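Local coordinates for protein Fc fragment of IgE receptor II (Bos taurus, PDB 6PWS) that binds mannose-type sugars through calcium in its C-type lectin domain and probably serves as a low-affinity IgE receptor, at residues 14-23 and 45-56. Numbering follows the deposited sequence.
Sequences IYFQKKCYYF and VSIHSPEEQDFL
The F55 ring carries F16 CB over one face and has I14 CG2 at its edge, 3.8 Å from F55 CZ. F16, Y21 and F55 form an aromatic cluster that joins the beta hairpin 14-23, with its type I' turn F16-K19, to helix 50-59 of the C-type lectin fold. In return, F55 CB sits over the centre of the F16 ring, 3.8 Å from its centroid. The rings lie 18° from parallel but are displaced so far that they hardly overlap, and CH-pi contacts replace a true stack. Q17 CG lies on the opposite face of F16. F55 CE1 lies over one face of Y21, 3.5 Å from Y21 CD1, while V45 CG2 and E52 OE2 meet its edge. The F23 ring turns an edge to F55.

Beside the cluster lies the carboxylate of the buried residue E52. Its CG is anti to the backbone N (chi1 -177°), and the extended chain reaches the hairpin. K19 NZ forms a salt bridge with E52 OE2 at 2.8 Å and another with D129. H48 N bonds to E52 OE1, and S49 OG caps the helix by accepting from E52 N. Y21 OH donates to E52 OE2 at 2.6 Å, on its anti side, 33° out of the carboxylate plane.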
# COMPACT_ATOMS: atom_id res chain seq x y z
N ILE A 14 -9.78 8.80 -5.97
CA ILE A 14 -11.01 8.51 -5.23
C ILE A 14 -10.87 9.07 -3.81
O ILE A 14 -9.89 8.78 -3.11
CB ILE A 14 -11.25 6.99 -5.17
CG1 ILE A 14 -11.24 6.36 -6.57
CG2 ILE A 14 -12.56 6.69 -4.44
CD1 ILE A 14 -12.33 6.86 -7.51
N TYR A 15 -11.87 9.85 -3.38
CA TYR A 15 -11.84 10.49 -2.07
C TYR A 15 -12.35 9.58 -0.96
O TYR A 15 -13.39 8.92 -1.09
CB TYR A 15 -12.71 11.76 -2.10
CG TYR A 15 -12.81 12.35 -0.71
CD1 TYR A 15 -11.74 13.03 -0.15
CD2 TYR A 15 -13.94 12.15 0.07
CE1 TYR A 15 -11.79 13.51 1.13
CE2 TYR A 15 -14.01 12.64 1.37
CZ TYR A 15 -12.93 13.32 1.89
OH TYR A 15 -12.95 13.81 3.17
N PHE A 16 -11.63 9.57 0.17
CA PHE A 16 -12.14 8.95 1.40
C PHE A 16 -11.47 9.60 2.60
O PHE A 16 -10.24 9.63 2.68
CB PHE A 16 -11.88 7.44 1.42
CG PHE A 16 -12.37 6.77 2.68
CD1 PHE A 16 -13.71 6.45 2.84
CD2 PHE A 16 -11.49 6.46 3.71
CE1 PHE A 16 -14.16 5.84 3.99
CE2 PHE A 16 -11.94 5.86 4.86
CZ PHE A 16 -13.28 5.55 5.00
N GLN A 17 -12.28 10.13 3.52
CA GLN A 17 -11.82 10.63 4.82
C GLN A 17 -10.49 11.36 4.76
O GLN A 17 -9.47 10.91 5.32
CB GLN A 17 -11.80 9.50 5.86
CG GLN A 17 -13.19 8.96 6.14
CD GLN A 17 -13.24 8.00 7.31
OE1 GLN A 17 -12.21 7.65 7.90
NE2 GLN A 17 -14.45 7.56 7.65
N LYS A 18 -10.50 12.53 4.12
CA LYS A 18 -9.41 13.50 4.10
C LYS A 18 -8.29 13.10 3.15
O LYS A 18 -7.31 13.85 3.04
CB LYS A 18 -8.79 13.75 5.48
CG LYS A 18 -9.81 13.96 6.57
CD LYS A 18 -9.17 13.69 7.90
CE LYS A 18 -9.94 14.34 9.00
NZ LYS A 18 -11.22 13.68 9.36
N LYS A 19 -8.39 11.97 2.47
CA LYS A 19 -7.34 11.50 1.59
C LYS A 19 -7.92 11.14 0.23
O LYS A 19 -9.14 10.99 0.06
CB LYS A 19 -6.59 10.30 2.21
CG LYS A 19 -5.72 10.72 3.41
CD LYS A 19 -5.09 9.53 4.14
CE LYS A 19 -4.14 8.74 3.24
NZ LYS A 19 -3.43 7.68 4.00
N CYS A 20 -7.02 11.01 -0.73
CA CYS A 20 -7.32 10.60 -2.09
C CYS A 20 -6.51 9.36 -2.41
O CYS A 20 -5.34 9.27 -2.01
CB CYS A 20 -6.92 11.71 -3.06
SG CYS A 20 -7.75 13.28 -2.75
N TYR A 21 -7.11 8.45 -3.17
CA TYR A 21 -6.52 7.14 -3.44
C TYR A 21 -6.51 6.85 -4.93
O TYR A 21 -7.48 7.15 -5.64
CB TYR A 21 -7.28 6.05 -2.67
CG TYR A 21 -7.27 6.28 -1.17
CD1 TYR A 21 -8.20 7.12 -0.58
CD2 TYR A 21 -6.33 5.68 -0.35
CE1 TYR A 21 -8.20 7.36 0.79
CE2 TYR A 21 -6.32 5.89 1.03
CZ TYR A 21 -7.26 6.73 1.59
OH TYR A 21 -7.31 6.97 2.95
N TYR A 22 -5.43 6.23 -5.38
CA TYR A 22 -5.24 5.86 -6.77
C TYR A 22 -5.09 4.34 -6.84
O TYR A 22 -4.18 3.78 -6.22
CB TYR A 22 -3.99 6.51 -7.35
CG TYR A 22 -3.92 6.41 -8.85
CD1 TYR A 22 -3.24 5.38 -9.48
CD2 TYR A 22 -4.55 7.35 -9.64
CE1 TYR A 22 -3.20 5.30 -10.87
CE2 TYR A 22 -4.51 7.29 -11.01
CZ TYR A 22 -3.83 6.27 -11.62
OH TYR A 22 -3.82 6.23 -13.00
N PHE A 23 -6.00 3.69 -7.55
CA PHE A 23 -5.98 2.23 -7.70
C PHE A 23 -5.25 1.90 -9.00
O PHE A 23 -5.86 1.75 -10.06
CB PHE A 23 -7.38 1.65 -7.62
CG PHE A 23 -8.02 1.84 -6.28
CD1 PHE A 23 -7.83 0.90 -5.28
CD2 PHE A 23 -8.74 2.99 -5.98
CE1 PHE A 23 -8.37 1.09 -4.02
CE2 PHE A 23 -9.28 3.17 -4.72
CZ PHE A 23 -9.10 2.22 -3.74
N VAL A 45 0.34 3.76 -0.64
CA VAL A 45 -0.62 4.07 0.41
C VAL A 45 -0.12 3.70 1.80
O VAL A 45 0.50 2.64 2.02
CB VAL A 45 -1.97 3.38 0.10
CG1 VAL A 45 -1.86 1.85 0.12
CG2 VAL A 45 -3.08 3.83 1.04
N SER A 46 -0.46 4.55 2.77
CA SER A 46 -0.22 4.31 4.18
C SER A 46 -1.56 4.18 4.91
O SER A 46 -2.49 4.95 4.63
CB SER A 46 0.58 5.45 4.80
OG SER A 46 1.82 5.67 4.13
N ILE A 47 -1.66 3.24 5.85
CA ILE A 47 -2.95 2.80 6.38
C ILE A 47 -2.94 2.92 7.91
O ILE A 47 -2.07 2.33 8.57
CB ILE A 47 -3.28 1.36 5.96
CG1 ILE A 47 -3.15 1.18 4.44
CG2 ILE A 47 -4.68 0.97 6.44
CD1 ILE A 47 -3.23 -0.27 3.99
N HIS A 48 -3.91 3.65 8.47
CA HIS A 48 -3.85 4.03 9.88
C HIS A 48 -5.13 3.85 10.66
O HIS A 48 -5.21 4.32 11.81
CB HIS A 48 -3.34 5.47 10.01
CG HIS A 48 -1.91 5.61 9.59
ND1 HIS A 48 -0.88 5.07 10.32
CD2 HIS A 48 -1.35 6.13 8.47
CE1 HIS A 48 0.27 5.30 9.70
NE2 HIS A 48 0.01 5.94 8.58
N SER A 49 -6.12 3.13 10.13
CA SER A 49 -7.34 2.88 10.89
C SER A 49 -8.10 1.73 10.25
O SER A 49 -7.92 1.44 9.06
CB SER A 49 -8.24 4.12 10.92
OG SER A 49 -8.78 4.40 9.64
N PRO A 50 -9.01 1.11 11.00
CA PRO A 50 -9.86 0.08 10.40
C PRO A 50 -10.79 0.64 9.34
O PRO A 50 -11.13 -0.07 8.38
CB PRO A 50 -10.62 -0.51 11.61
CG PRO A 50 -10.57 0.56 12.65
CD PRO A 50 -9.24 1.24 12.46
N GLU A 51 -11.24 1.89 9.47
CA GLU A 51 -12.13 2.47 8.47
C GLU A 51 -11.40 2.67 7.15
O GLU A 51 -11.94 2.40 6.07
CB GLU A 51 -12.69 3.79 8.99
CG GLU A 51 -13.58 3.67 10.23
CD GLU A 51 -12.83 3.51 11.56
OE1 GLU A 51 -11.60 3.74 11.62
OE2 GLU A 51 -13.50 3.16 12.56
N GLU A 52 -10.15 3.14 7.22
CA GLU A 52 -9.34 3.29 6.01
C GLU A 52 -9.06 1.92 5.39
O GLU A 52 -9.16 1.75 4.17
CB GLU A 52 -8.05 4.04 6.36
CG GLU A 52 -7.16 4.32 5.17
CD GLU A 52 -6.00 5.25 5.49
OE1 GLU A 52 -5.52 5.26 6.65
OE2 GLU A 52 -5.58 5.98 4.56
N GLN A 53 -8.70 0.94 6.23
CA GLN A 53 -8.50 -0.40 5.69
C GLN A 53 -9.76 -0.93 5.02
O GLN A 53 -9.68 -1.56 3.96
CB GLN A 53 -8.04 -1.36 6.79
CG GLN A 53 -7.81 -2.78 6.27
CD GLN A 53 -6.68 -2.85 5.26
OE1 GLN A 53 -5.54 -2.50 5.58
NE2 GLN A 53 -6.97 -3.33 4.06
N ASP A 54 -10.93 -0.71 5.62
CA ASP A 54 -12.18 -1.20 5.04
C ASP A 54 -12.40 -0.61 3.65
O ASP A 54 -12.81 -1.32 2.72
CB ASP A 54 -13.34 -0.86 6.00
CG ASP A 54 -14.71 -1.10 5.40
OD1 ASP A 54 -15.09 -2.28 5.27
OD2 ASP A 54 -15.45 -0.12 5.11
N PHE A 55 -12.15 0.69 3.50
CA PHE A 55 -12.26 1.34 2.20
C PHE A 55 -11.41 0.61 1.17
O PHE A 55 -11.84 0.34 0.04
CB PHE A 55 -11.86 2.81 2.33
CG PHE A 55 -11.66 3.53 1.02
CD1 PHE A 55 -10.39 3.63 0.47
CD2 PHE A 55 -12.73 4.09 0.33
CE1 PHE A 55 -10.19 4.28 -0.74
CE2 PHE A 55 -12.53 4.73 -0.89
CZ PHE A 55 -11.26 4.83 -1.42
N LEU A 56 -10.17 0.29 1.54
CA LEU A 56 -9.22 -0.37 0.65
C LEU A 56 -9.59 -1.83 0.40
O LEU A 56 -9.56 -2.29 -0.75
CB LEU A 56 -7.81 -0.27 1.23
CG LEU A 56 -7.26 1.16 1.30
CD1 LEU A 56 -5.98 1.19 2.10
CD2 LEU A 56 -7.06 1.77 -0.08
O HOH W 1 -11.13 6.40 10.83
O HOH W 2 -4.28 7.78 7.12